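Local coordinates for capsid protein (Infectious hypodermal and hematopoietic necrosis virus, PDB 3N7X) that builds the icosahedral capsid of a shrimp densovirus from sixty copies of one beta-barrel subunit that also binds calcium, at residues 64-69 and 276-281; 112-117 and 292-297; 150-155 and 195-200; 160-165 and 321-326. All coordinates share one frame; numbering follows the deposited sequence.

Contact 1 (64-69 and 276-281)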
loop_
_atom_site.group_PDB
_atom_site.type_symbol
_atom_site.label_atom_id
_atom_site.label_comp_id
_atom_site.label_asym_id
_atom_site.label_seq_id
_atom_site.Cartn_x
_atom_site.Cartn_y
_atom_site.Cartn_z
ATOM N N GLY A 64 33.636 12.686 -107.980
ATOM C CA GLY A 64 33.409 13.990 -108.568
ATOM C C GLY A 64 32.477 14.743 -107.633
ATOM O O GLY A 64 32.671 14.724 -106.420
ATOM N N ASN A 65 31.459 15.397 -108.175
ATOM C CA ASN A 65 30.531 16.135 -107.332
ATOM C C ASN A 65 29.729 15.204 -106.441
ATOM O O ASN A 65 29.395 14.088 -106.838
ATOM C CB ASN A 65 29.585 16.970 -108.189
ATOM C CG ASN A 65 30.293 18.120 -108.870
ATOM O OD1 ASN A 65 31.481 18.356 -108.633
ATOM N ND2 ASN A 65 29.570 18.850 -109.713
ATOM N N PHE A 66 29.420 15.671 -105.234
ATOM C CA PHE A 66 28.657 14.870 -104.290
ATOM C C PHE A 66 27.326 14.426 -104.869
ATOM O O PHE A 66 26.688 15.164 -105.618
ATOM C CB PHE A 66 28.346 15.659 -103.012
ATOM C CG PHE A 66 29.555 16.107 -102.242
ATOM C CD1 PHE A 66 30.646 15.258 -102.060
ATOM C CD2 PHE A 66 29.573 17.362 -101.635
ATOM C CE1 PHE A 66 31.737 15.652 -101.281
ATOM C CE2 PHE A 66 30.658 17.766 -100.852
ATOM C CZ PHE A 66 31.739 16.911 -100.673
ATOM N N ASP A 67 26.913 13.217 -104.514
ATOM C CA ASP A 67 25.613 12.687 -104.918
ATOM C C ASP A 67 25.172 11.758 -103.789
ATOM O O ASP A 67 25.887 11.605 -102.798
ATOM C CB ASP A 67 25.683 11.932 -106.257
ATOM C CG ASP A 67 26.527 10.674 -106.189
ATOM O OD1 ASP A 67 26.346 9.858 -105.252
ATOM O OD2 ASP A 67 27.367 10.494 -107.094
ATOM N N GLY A 68 24.001 11.150 -103.921
ATOM C CA GLY A 68 23.535 10.254 -102.880
ATOM C C GLY A 68 23.330 8.853 -103.416
ATOM O O GLY A 68 22.388 8.166 -103.025
ATOM N N LYS A 69 24.225 8.420 -104.296
ATOM C CA LYS A 69 24.114 7.103 -104.912
ATOM C C LYS A 69 24.750 5.938 -104.151
ATOM O O LYS A 69 24.232 4.820 -104.190
ATOM C CB LYS A 69 24.696 7.154 -106.323
ATOM C CG LYS A 69 24.046 8.188 -107.218
ATOM C CD LYS A 69 24.741 8.250 -108.572
ATOM C CE LYS A 69 24.060 9.243 -109.499
ATOM N NZ LYS A 69 24.796 9.394 -110.785
ATOM N N GLY A 276 28.665 26.732 -102.998
ATOM C CA GLY A 276 28.751 25.514 -103.784
ATOM C C GLY A 276 30.068 24.764 -103.734
ATOM O O GLY A 276 30.169 23.660 -104.271
ATOM N N ASP A 277 31.082 25.354 -103.110
ATOM C CA ASP A 277 32.380 24.696 -102.995
ATOM C C ASP A 277 32.210 23.368 -102.252
ATOM O O ASP A 277 31.441 23.285 -101.293
ATOM C CB ASP A 277 33.347 25.594 -102.224
ATOM C CG ASP A 277 33.645 26.893 -102.952
ATOM O OD1 ASP A 277 34.522 26.886 -103.842
ATOM O OD2 ASP A 277 32.997 27.919 -102.640
ATOM N N GLU A 278 32.911 22.330 -102.693
ATOM C CA GLU A 278 32.820 21.027 -102.039
ATOM C C GLU A 278 34.171 20.649 -101.448
ATOM O O GLU A 278 35.178 20.599 -102.156
ATOM C CB GLU A 278 32.363 19.952 -103.034
ATOM C CG GLU A 278 31.017 20.255 -103.678
ATOM C CD GLU A 278 30.453 19.086 -104.479
ATOM O OE1 GLU A 278 31.168 18.070 -104.661
ATOM O OE2 GLU A 278 29.288 19.188 -104.932
ATOM N N LEU A 279 34.197 20.392 -100.147
ATOM C CA LEU A 279 35.442 20.025 -99.489
ATOM C C LEU A 279 35.807 18.575 -99.758
ATOM O O LEU A 279 34.951 17.757 -100.104
ATOM C CB LEU A 279 35.333 20.245 -97.980
ATOM C CG LEU A 279 35.075 21.676 -97.499
ATOM C CD1 LEU A 279 35.127 21.699 -95.978
ATOM C CD2 LEU A 279 36.116 22.626 -98.080
ATOM N N LYS A 280 37.090 18.268 -99.616
ATOM C CA LYS A 280 37.583 16.911 -99.811
ATOM C C LYS A 280 37.992 16.407 -98.434
ATOM O O LYS A 280 39.131 16.592 -97.995
ATOM C CB LYS A 280 38.783 16.900 -100.761
ATOM C CG LYS A 280 38.481 17.449 -102.148
ATOM C CD LYS A 280 39.638 17.195 -103.114
ATOM C CE LYS A 280 39.418 17.889 -104.455
ATOM N NZ LYS A 280 39.443 19.379 -104.316
ATOM N N LEU A 281 37.042 15.783 -97.750
ATOM C CA LEU A 281 37.286 15.273 -96.412
ATOM C C LEU A 281 37.169 13.758 -96.347
ATOM O O LEU A 281 36.526 13.130 -97.188
ATOM C CB LEU A 281 36.291 15.899 -95.424
ATOM C CG LEU A 281 36.192 17.426 -95.389
ATOM C CD1 LEU A 281 35.128 17.830 -94.386
ATOM C CD2 LEU A 281 37.539 18.037 -95.015
HETATM O O HOH W 1 33.352 16.782 -104.643
HETATM O O HOH W 2 26.897 17.945 -105.785
#
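Glu278 lies against the ring of Phe66 along its whole side chain and spends its carboxylate on the neighbouring backbone. At the root, CB of Glu278 is 3.5 Å from CE2 of Phe66, and CG follows at 3.8 Å from both CE2 and CD2. CD settles 3.4 Å from CD2 of Phe66. Because the chain stays extended beyond CG (chi2 -170°), the carboxylate slides back along the ring toward the backbone of Phe66, and its plane lies within 5° of the ring plane, a stacked arrangement. OE1 sits over that same face, shifted toward the rim. There it accepts the backbone N-H of Phe66, with N to OE1 at 3.0 Å, on the syn side of the carboxylate. OE2 accepts a hydrogen bond from a water that donates also to Phe66 O, 2.8 Å from each oxygen, giving the carboxylate a second, indirect grip on the same residue. At the ring's far end the approach is edge-on: CZ of Phe66 lies 3.4 Å from Leu279 O, near the ring plane. Pro270 and Ala60 add further packing around Phe66. With no regular strand in either segment, this is loop-to-loop packing, with an Asx turn at Asp67 in 64-69, between connections of a beta-barrel capsid subunit; the Phe66 side chain is about 9 Å from that of the calcium-binding residue Glu191.

Contact 2 (112-117 and 292-297)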
loop_
_atom_site.group_PDB
_atom_site.type_symbol
_atom_site.label_atom_id
_atom_site.label_comp_id
_atom_site.label_asym_id
_atom_site.label_seq_id
_atom_site.Cartn_x
_atom_site.Cartn_y
_atom_site.Cartn_z
ATOM N N LYS A 112 27.832 -23.038 -84.023
ATOM C CA LYS A 112 26.869 -21.977 -83.728
ATOM C C LYS A 112 27.663 -20.709 -83.518
ATOM O O LYS A 112 28.821 -20.761 -83.099
ATOM C CB LYS A 112 26.138 -22.203 -82.403
ATOM C CG LYS A 112 25.215 -23.363 -82.314
ATOM C CD LYS A 112 24.621 -23.413 -80.918
ATOM C CE LYS A 112 23.670 -24.582 -80.791
ATOM N NZ LYS A 112 23.094 -24.666 -79.430
ATOM N N VAL A 113 27.033 -19.574 -83.789
ATOM C CA VAL A 113 27.658 -18.290 -83.541
ATOM C C VAL A 113 26.771 -17.657 -82.481
ATOM O O VAL A 113 25.570 -17.465 -82.689
ATOM C CB VAL A 113 27.678 -17.389 -84.780
ATOM C CG1 VAL A 113 28.239 -16.023 -84.406
ATOM C CG2 VAL A 113 28.528 -18.020 -85.863
ATOM N N HIS A 114 27.356 -17.358 -81.330
ATOM C CA HIS A 114 26.607 -16.757 -80.241
ATOM C C HIS A 114 26.511 -15.255 -80.391
ATOM O O HIS A 114 25.426 -14.702 -80.541
ATOM C CB HIS A 114 27.266 -17.098 -78.904
ATOM C CG HIS A 114 27.082 -18.525 -78.498
ATOM N ND1 HIS A 114 25.879 -19.017 -78.037
ATOM C CD2 HIS A 114 27.926 -19.584 -78.544
ATOM C CE1 HIS A 114 25.990 -20.315 -77.819
ATOM N NE2 HIS A 114 27.221 -20.685 -78.119
ATOM N N LYS A 115 27.658 -14.600 -80.372
ATOM C CA LYS A 115 27.700 -13.154 -80.463
ATOM C C LYS A 115 28.896 -12.732 -81.312
ATOM O O LYS A 115 29.904 -13.435 -81.379
ATOM C CB LYS A 115 27.818 -12.592 -79.045
ATOM C CG LYS A 115 27.653 -11.102 -78.909
ATOM C CD LYS A 115 27.841 -10.673 -77.452
ATOM C CE LYS A 115 27.672 -9.158 -77.292
ATOM N NZ LYS A 115 27.976 -8.660 -75.912
ATOM N N ALA A 116 28.774 -11.592 -81.976
ATOM C CA ALA A 116 29.854 -11.071 -82.799
ATOM C C ALA A 116 29.621 -9.578 -82.956
ATOM O O ALA A 116 28.503 -9.095 -82.756
ATOM C CB ALA A 116 29.865 -11.750 -84.156
ATOM N N GLY A 117 30.671 -8.841 -83.299
ATOM C CA GLY A 117 30.501 -7.413 -83.463
ATOM C C GLY A 117 31.772 -6.630 -83.705
ATOM O O GLY A 117 32.866 -7.191 -83.818
ATOM N N HIS A 292 32.174 -15.079 -81.167
ATOM C CA HIS A 292 32.181 -16.224 -80.266
ATOM C C HIS A 292 31.570 -17.410 -80.992
ATOM O O HIS A 292 30.376 -17.422 -81.302
ATOM C CB HIS A 292 31.393 -15.919 -78.988
ATOM C CG HIS A 292 31.982 -14.813 -78.167
ATOM N ND1 HIS A 292 33.290 -14.828 -77.724
ATOM C CD2 HIS A 292 31.448 -13.649 -77.721
ATOM C CE1 HIS A 292 33.536 -13.722 -77.042
ATOM N NE2 HIS A 292 32.436 -12.990 -77.025
ATOM N N LEU A 293 32.407 -18.404 -81.263
ATOM C CA LEU A 293 31.981 -19.596 -81.968
ATOM C C LEU A 293 31.926 -20.800 -81.041
ATOM O O LEU A 293 32.731 -20.927 -80.117
ATOM C CB LEU A 293 32.956 -19.887 -83.103
ATOM C CG LEU A 293 32.562 -21.009 -84.063
ATOM C CD1 LEU A 293 31.458 -20.525 -84.987
ATOM C CD2 LEU A 293 33.770 -21.431 -84.874
ATOM N N GLU A 294 30.957 -21.673 -81.279
ATOM C CA GLU A 294 30.836 -22.890 -80.494
ATOM C C GLU A 294 30.834 -24.018 -81.508
ATOM O O GLU A 294 30.055 -24.015 -82.463
ATOM C CB GLU A 294 29.549 -22.914 -79.663
ATOM C CG GLU A 294 29.356 -24.226 -78.903
ATOM C CD GLU A 294 28.168 -24.217 -77.942
ATOM O OE1 GLU A 294 27.249 -23.385 -78.113
ATOM O OE2 GLU A 294 28.147 -25.060 -77.015
ATOM N N VAL A 295 31.734 -24.969 -81.315
ATOM C CA VAL A 295 31.846 -26.088 -82.225
ATOM C C VAL A 295 31.560 -27.387 -81.505
ATOM O O VAL A 295 32.014 -27.632 -80.384
ATOM C CB VAL A 295 33.246 -26.167 -82.852
ATOM C CG1 VAL A 295 33.314 -27.341 -83.814
ATOM C CG2 VAL A 295 33.564 -24.870 -83.572
ATOM N N ARG A 296 30.803 -28.221 -82.190
ATOM C CA ARG A 296 30.387 -29.512 -81.698
ATOM C C ARG A 296 31.538 -30.528 -81.830
ATOM O O ARG A 296 32.269 -30.526 -82.823
ATOM C CB ARG A 296 29.164 -29.903 -82.522
ATOM C CG ARG A 296 28.430 -31.100 -82.078
ATOM C CD ARG A 296 27.695 -30.925 -80.773
ATOM N NE ARG A 296 27.182 -32.248 -80.465
ATOM C CZ ARG A 296 26.044 -32.733 -80.942
ATOM N NH1 ARG A 296 25.275 -31.986 -81.722
ATOM N NH2 ARG A 296 25.722 -33.996 -80.715
ATOM N N LEU A 297 31.720 -31.378 -80.822
ATOM C CA LEU A 297 32.787 -32.386 -80.861
ATOM C C LEU A 297 32.352 -33.673 -81.553
ATOM O O LEU A 297 31.162 -34.000 -81.599
ATOM C CB LEU A 297 33.238 -32.744 -79.444
ATOM C CG LEU A 297 34.107 -31.753 -78.672
ATOM C CD1 LEU A 297 34.266 -32.221 -77.233
ATOM C CD2 LEU A 297 35.460 -31.642 -79.346
HETATM O O HOH W 3 24.734 -24.353 -77.333
#
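Lys112 and Val113 pair with Glu294 and Leu293 in antiparallel register, the strand axes 4.9 Å apart at 155°. Among backbone bonds, Lys112 and Glu294 form a hydrogen-bonded pair, Lys112 N to Glu294 O measuring 2.9 Å. The pattern then shifts: His292 O accepts from His114 N, whereas His292 N donates to Lys115 O at 2.8 Å. Two residues thus face one, and with His114 at helical backbone angles the geometry fits a classic beta bulge.

The polar side-chain bond joins His114 NE2 to Glu294 OE1 at 2.7 Å. The oxygen lies near the imidazole plane, but the donor stands 40° out of the carboxylate plane. Lys112, fully extended, runs beside Glu294 in the same direction; its NZ remains 4.5 Å from OE1, too far for a salt bridge, and one water spans the two. Lys112 NZ also reaches Thr217 O, and Glu294 OE2 bonds Ser45 OG.

Apolar contact is confined to Val113 and Leu293, where CG2 meets CD1 at 4.0 Å on the buried face. Chemically, Glu294 OE1 is shared by an imidazole and a water-linked ammonium, which should favour its ionised form.

Contact 3 (150-155 and 195-200)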
loop_
_atom_site.group_PDB
_atom_site.type_symbol
_atom_site.label_atom_id
_atom_site.label_comp_id
_atom_site.label_asym_id
_atom_site.label_seq_id
_atom_site.Cartn_x
_atom_site.Cartn_y
_atom_site.Cartn_z
ATOM N N GLU A 150 29.011 9.827 -91.168
ATOM C CA GLU A 150 27.577 9.570 -91.039
ATOM C C GLU A 150 27.350 8.061 -91.115
ATOM O O GLU A 150 27.926 7.384 -91.967
ATOM C CB GLU A 150 26.792 10.268 -92.156
ATOM C CG GLU A 150 27.024 11.770 -92.235
ATOM C CD GLU A 150 26.166 12.461 -93.294
ATOM O OE1 GLU A 150 25.902 11.851 -94.354
ATOM O OE2 GLU A 150 25.773 13.628 -93.069
ATOM N N ILE A 151 26.524 7.538 -90.213
ATOM C CA ILE A 151 26.224 6.110 -90.169
ATOM C C ILE A 151 24.716 5.907 -90.288
ATOM O O ILE A 151 23.941 6.495 -89.529
ATOM C CB ILE A 151 26.743 5.494 -88.854
ATOM C CG1 ILE A 151 28.251 5.729 -88.753
ATOM C CG2 ILE A 151 26.426 4.006 -88.801
ATOM C CD1 ILE A 151 28.847 5.345 -87.426
ATOM N N PHE A 152 24.312 5.068 -91.238
ATOM C CA PHE A 152 22.898 4.808 -91.501
ATOM C C PHE A 152 22.490 3.337 -91.386
ATOM O O PHE A 152 23.319 2.433 -91.486
ATOM C CB PHE A 152 22.545 5.261 -92.921
ATOM C CG PHE A 152 22.881 6.696 -93.220
ATOM C CD1 PHE A 152 22.003 7.721 -92.871
ATOM C CD2 PHE A 152 24.062 7.024 -93.878
ATOM C CE1 PHE A 152 22.296 9.054 -93.178
ATOM C CE2 PHE A 152 24.366 8.351 -94.190
ATOM C CZ PHE A 152 23.481 9.367 -93.841
ATOM N N LYS A 153 21.190 3.128 -91.187
ATOM C CA LYS A 153 20.572 1.805 -91.115
ATOM C C LYS A 153 19.213 1.993 -91.782
ATOM O O LYS A 153 18.534 2.999 -91.548
ATOM C CB LYS A 153 20.358 1.342 -89.671
ATOM C CG LYS A 153 21.617 0.963 -88.901
ATOM C CD LYS A 153 21.244 0.536 -87.479
ATOM C CE LYS A 153 22.461 0.232 -86.617
ATOM N NZ LYS A 153 22.078 -0.281 -85.267
ATOM N N ASP A 154 18.823 1.041 -92.621
ATOM C CA ASP A 154 17.546 1.124 -93.317
ATOM C C ASP A 154 16.448 0.536 -92.440
ATOM O O ASP A 154 16.020 -0.598 -92.638
ATOM C CB ASP A 154 17.641 0.376 -94.652
ATOM C CG ASP A 154 16.310 0.298 -95.384
ATOM O OD1 ASP A 154 15.438 1.169 -95.152
ATOM O OD2 ASP A 154 16.143 -0.632 -96.206
ATOM N N THR A 155 15.988 1.319 -91.471
ATOM C CA THR A 155 14.957 0.854 -90.558
ATOM C C THR A 155 13.535 0.994 -91.077
ATOM O O THR A 155 12.637 0.295 -90.607
ATOM C CB THR A 155 15.037 1.589 -89.206
ATOM O OG1 THR A 155 14.936 3.001 -89.420
ATOM C CG2 THR A 155 16.345 1.279 -88.509
ATOM N N GLN A 195 17.644 12.208 -96.074
ATOM C CA GLN A 195 16.213 12.417 -96.205
ATOM C C GLN A 195 15.488 11.077 -96.132
ATOM O O GLN A 195 14.332 11.015 -95.721
ATOM C CB GLN A 195 15.877 13.088 -97.548
ATOM C CG GLN A 195 14.386 12.995 -97.926
ATOM C CD GLN A 195 14.035 13.673 -99.253
ATOM O OE1 GLN A 195 14.056 14.901 -99.365
ATOM N NE2 GLN A 195 13.703 12.870 -100.260
ATOM N N GLN A 196 16.186 10.004 -96.498
ATOM C CA GLN A 196 15.575 8.680 -96.565
ATOM C C GLN A 196 15.805 7.635 -95.471
ATOM O O GLN A 196 14.851 7.011 -95.004
ATOM C CB GLN A 196 15.928 8.059 -97.919
ATOM C CG GLN A 196 15.466 8.893 -99.104
ATOM C CD GLN A 196 13.953 8.933 -99.231
ATOM O OE1 GLN A 196 13.352 10.002 -99.364
ATOM N NE2 GLN A 196 13.329 7.760 -99.200
ATOM N N PHE A 197 17.053 7.417 -95.073
ATOM C CA PHE A 197 17.337 6.410 -94.055
ATOM C C PHE A 197 16.740 6.716 -92.680
ATOM O O PHE A 197 16.931 7.801 -92.126
ATOM C CB PHE A 197 18.845 6.193 -93.972
ATOM C CG PHE A 197 19.394 5.411 -95.131
ATOM C CD1 PHE A 197 19.587 4.036 -95.031
ATOM C CD2 PHE A 197 19.655 6.036 -96.347
ATOM C CE1 PHE A 197 20.028 3.289 -96.128
ATOM C CE2 PHE A 197 20.097 5.301 -97.451
ATOM C CZ PHE A 197 20.282 3.925 -97.342
ATOM N N GLY A 198 16.009 5.743 -92.141
ATOM C CA GLY A 198 15.357 5.910 -90.852
ATOM C C GLY A 198 16.268 6.115 -89.658
ATOM O O GLY A 198 15.948 6.886 -88.755
ATOM N N PHE A 199 17.396 5.415 -89.645
ATOM C CA PHE A 199 18.351 5.526 -88.555
ATOM C C PHE A 199 19.590 6.283 -88.999
ATOM O O PHE A 199 20.124 6.047 -90.081
ATOM C CB PHE A 199 18.776 4.142 -88.080
ATOM C CG PHE A 199 19.906 4.161 -87.089
ATOM C CD1 PHE A 199 19.653 4.143 -85.721
ATOM C CD2 PHE A 199 21.227 4.194 -87.524
ATOM C CE1 PHE A 199 20.707 4.154 -84.794
ATOM C CE2 PHE A 199 22.285 4.208 -86.610
ATOM C CZ PHE A 199 22.025 4.186 -85.243
ATOM N N MET A 200 20.065 7.177 -88.148
ATOM C CA MET A 200 21.250 7.938 -88.477
ATOM C C MET A 200 21.959 8.432 -87.232
ATOM O O MET A 200 21.321 8.870 -86.276
ATOM C CB MET A 200 20.891 9.144 -89.349
ATOM C CG MET A 200 22.067 10.085 -89.555
ATOM S SD MET A 200 21.662 11.662 -90.336
ATOM C CE MET A 200 23.302 12.257 -90.771
HETATM O O HOH W 4 15.206 3.428 -93.605
HETATM O O HOH W 5 14.240 4.588 -87.281
#
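Lys153 lays its aliphatic chain and ammonium group across one face of the Phe199 ring, an unusual feature for a largely buried contact. The two side chains run together in one direction. CD of Lys153 stands 3.9 Å from the Phe199 ring centroid as a CH-pi contact; farther along the fully extended chain, NZ is 4.7 Å from that centroid, 17° off the normal, a cation-pi geometry. The backbones beneath form a hydrogen-bonded antiparallel pair with long bonds, Lys153 N to Phe199 O and Phe199 N to Lys153 O each 3.3 Å.

The other face is mostly apolar near Phe152 and Met200, with the Glu150 carboxylate at its margin. Met200 extends alongside Phe152, its CG 3.8 Å from CE1, while SD approaches the ring obliquely as a Met-aromatic contact. Phe197 crosses Phe152 with ring planes at 45°, CB of Phe197 being 3.7 Å from Phe152 CD1. Met200 CE touches Glu150 OE2 at 3.6 Å.

At the turn a water donates to Asp154 OD1, which also accepts from Leu158 N, and accepts from Gly198 N. The chemistry thus differs by face: a cation rests on an aromatic surface on one; the other combines sulfur and hydrocarbon packing with a carboxylate held by outside partners, Tyr55 of a neighbouring subunit among them.

Contact 4 (160-165 and 321-326)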
loop_
_atom_site.group_PDB
_atom_site.type_symbol
_atom_site.label_atom_id
_atom_site.label_comp_id
_atom_site.label_asym_id
_atom_site.label_seq_id
_atom_site.Cartn_x
_atom_site.Cartn_y
_atom_site.Cartn_z
ATOM N N ASN A 160 15.664 -3.971 -100.351
ATOM C CA ASN A 160 15.691 -5.412 -100.125
ATOM C C ASN A 160 17.043 -5.966 -100.569
ATOM O O ASN A 160 17.707 -6.694 -99.829
ATOM C CB ASN A 160 14.581 -6.095 -100.925
ATOM C CG ASN A 160 13.196 -5.709 -100.446
ATOM O OD1 ASN A 160 12.260 -5.596 -101.242
ATOM N ND2 ASN A 160 13.053 -5.514 -99.139
ATOM N N GLN A 161 17.450 -5.608 -101.783
ATOM C CA GLN A 161 18.709 -6.092 -102.335
ATOM C C GLN A 161 19.480 -5.012 -103.093
ATOM O O GLN A 161 18.917 -4.282 -103.910
ATOM C CB GLN A 161 18.437 -7.268 -103.270
ATOM C CG GLN A 161 19.691 -7.928 -103.820
ATOM C CD GLN A 161 19.387 -8.970 -104.888
ATOM O OE1 GLN A 161 18.479 -9.796 -104.731
ATOM N NE2 GLN A 161 20.154 -8.945 -105.977
ATOM N N LEU A 162 20.778 -4.920 -102.835
ATOM C CA LEU A 162 21.603 -3.929 -103.506
ATOM C C LEU A 162 22.852 -4.582 -104.073
ATOM O O LEU A 162 23.205 -5.702 -103.698
ATOM C CB LEU A 162 22.007 -2.828 -102.528
ATOM C CG LEU A 162 20.862 -2.128 -101.795
ATOM C CD1 LEU A 162 21.449 -1.184 -100.759
ATOM C CD2 LEU A 162 19.972 -1.375 -102.781
ATOM N N SER A 163 23.514 -3.871 -104.981
ATOM C CA SER A 163 24.744 -4.359 -105.591
ATOM C C SER A 163 25.882 -3.441 -105.202
ATOM O O SER A 163 25.670 -2.256 -104.935
ATOM C CB SER A 163 24.637 -4.373 -107.118
ATOM O OG SER A 163 23.775 -5.400 -107.566
ATOM N N THR A 164 27.088 -3.993 -105.157
ATOM C CA THR A 164 28.269 -3.208 -104.838
ATOM C C THR A 164 28.516 -2.308 -106.047
ATOM O O THR A 164 28.115 -2.650 -107.162
ATOM C CB THR A 164 29.477 -4.123 -104.637
ATOM O OG1 THR A 164 29.485 -5.119 -105.666
ATOM C CG2 THR A 164 29.412 -4.812 -103.290
ATOM N N LYS A 165 29.153 -1.159 -105.840
ATOM C CA LYS A 165 29.428 -0.264 -106.958
ATOM C C LYS A 165 30.286 -1.018 -107.977
ATOM O O LYS A 165 30.069 -0.921 -109.182
ATOM C CB LYS A 165 30.153 0.995 -106.483
ATOM C CG LYS A 165 30.292 2.051 -107.566
ATOM C CD LYS A 165 31.066 3.263 -107.079
ATOM C CE LYS A 165 31.235 4.296 -108.180
ATOM N NZ LYS A 165 32.047 5.464 -107.724
ATOM N N ASN A 321 29.409 -9.435 -104.108
ATOM C CA ASN A 321 29.004 -8.182 -104.753
ATOM C C ASN A 321 27.544 -7.828 -104.528
ATOM O O ASN A 321 26.978 -6.996 -105.248
ATOM C CB ASN A 321 29.270 -8.238 -106.260
ATOM C CG ASN A 321 28.509 -9.361 -106.952
ATOM O OD1 ASN A 321 27.591 -9.956 -106.381
ATOM N ND2 ASN A 321 28.881 -9.646 -108.195
ATOM N N LYS A 322 26.935 -8.464 -103.534
ATOM C CA LYS A 322 25.539 -8.208 -103.213
ATOM C C LYS A 322 25.367 -7.828 -101.749
ATOM O O LYS A 322 26.196 -8.159 -100.898
ATOM C CB LYS A 322 24.679 -9.438 -103.508
ATOM C CG LYS A 322 24.611 -9.817 -104.964
ATOM C CD LYS A 322 23.905 -8.764 -105.787
ATOM C CE LYS A 322 23.964 -9.136 -107.259
ATOM N NZ LYS A 322 23.318 -8.116 -108.128
ATOM N N CYS A 323 24.271 -7.137 -101.471
ATOM C CA CYS A 323 23.950 -6.703 -100.125
ATOM C C CYS A 323 22.473 -6.981 -99.872
ATOM O O CYS A 323 21.605 -6.419 -100.544
ATOM C CB CYS A 323 24.241 -5.210 -99.993
ATOM S SG CYS A 323 23.586 -4.432 -98.507
ATOM N N TYR A 324 22.187 -7.861 -98.917
ATOM C CA TYR A 324 20.806 -8.202 -98.590
ATOM C C TYR A 324 20.391 -7.588 -97.264
ATOM O O TYR A 324 21.023 -7.825 -96.233
ATOM C CB TYR A 324 20.642 -9.720 -98.524
ATOM C CG TYR A 324 20.832 -10.396 -99.857
ATOM C CD1 TYR A 324 19.765 -10.542 -100.744
ATOM C CD2 TYR A 324 22.088 -10.863 -100.247
ATOM C CE1 TYR A 324 19.943 -11.136 -101.993
ATOM C CE2 TYR A 324 22.280 -11.457 -101.491
ATOM C CZ TYR A 324 21.204 -11.590 -102.360
ATOM O OH TYR A 324 21.400 -12.151 -103.600
ATOM N N ILE A 325 19.321 -6.801 -97.290
ATOM C CA ILE A 325 18.835 -6.157 -96.081
ATOM C C ILE A 325 17.581 -6.849 -95.562
ATOM O O ILE A 325 16.626 -7.068 -96.306
ATOM C CB ILE A 325 18.526 -4.683 -96.347
ATOM C CG1 ILE A 325 19.779 -4.001 -96.890
ATOM C CG2 ILE A 325 18.061 -4.008 -95.067
ATOM C CD1 ILE A 325 19.554 -2.584 -97.335
ATOM N N MET A 326 17.594 -7.191 -94.278
ATOM C CA MET A 326 16.466 -7.867 -93.648
ATOM C C MET A 326 15.371 -6.908 -93.172
ATOM O O MET A 326 15.657 -5.854 -92.607
ATOM C CB MET A 326 16.962 -8.678 -92.455
ATOM C CG MET A 326 15.885 -9.511 -91.787
ATOM S SD MET A 326 16.404 -10.126 -90.171
ATOM C CE MET A 326 17.522 -11.442 -90.633
HETATM O O HOH W 6 20.914 -6.388 -107.115
#
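Strands 161-164 and 322-324 close one end of a seven-stranded antiparallel sheet, and Leu162 and Cys323 make the central hydrogen-bonded pair. Each of these two residues donates to the other's carbonyl, Leu162 N to Cys323 O and Cys323 N to Leu162 O both measuring 2.9 Å. Further backbone bonds from Ile325 N to Asn160 O and from Thr164 N to Asn321 O continue the pairing beyond either side of it.

On the face bearing Ser163 and Lys322, the lysine chain bends at chi2 (-66°), which carries its ammonium back over the partner strand: NZ donates to Ser163 OG at 2.8 Å. A water accepts from both Lys322 NZ and Gln161 NE2, 2.9 Å from NE2. Gln161 and Tyr324 share this face, side by side and pointing the same way, with the amide and ring planes 53° apart; OE1 of Gln161 comes 3.4 Å from CE1 of the ring. The Tyr324 hydroxyl is bonded to Gln319, and a bound magnesium ion lies about 4 Å from this side chain.

The opposite face is apolar. CB atoms of Leu162 and Cys323 are 4.1 Å apart, and Leu162 CD1 meets Ile325 CD1 at 4.2 Å, with Phe265 of strand 264-268 against Cys323 and Ile325. The pairing places 322-324 as the last strand, within this chain, of an antiparallel sheet of the beta-barrel capsid protein, with a polar face and an apolar one.

Contacts 3 and 4 belong to one antiparallel sheet, ordered 199-203, 149-153, 264-268, 70-74, 179-182, 161-164, 322-324, so each joins a strand that is outermost within this chain to its neighbour. Their centres lie 16 Å apart, and they touch where Asp154 OD2 meets Ile325 CG2 at 4.0 Å. Contact 2 lies in the other sheet, pairing strands 111-131 and 281-296, on the opposite side of the chain's centre from contacts 1 and 3. Contact 1 joins loops that precede strands 70-74 and 281-296, one from each sheet, its centre about 42 Å from that of contact 2. In sequence, contact 3 falls within the spans of contacts 1 and 2, whereas contact 4 crosses all three, so segments far apart in sequence are interleaved in one subunit.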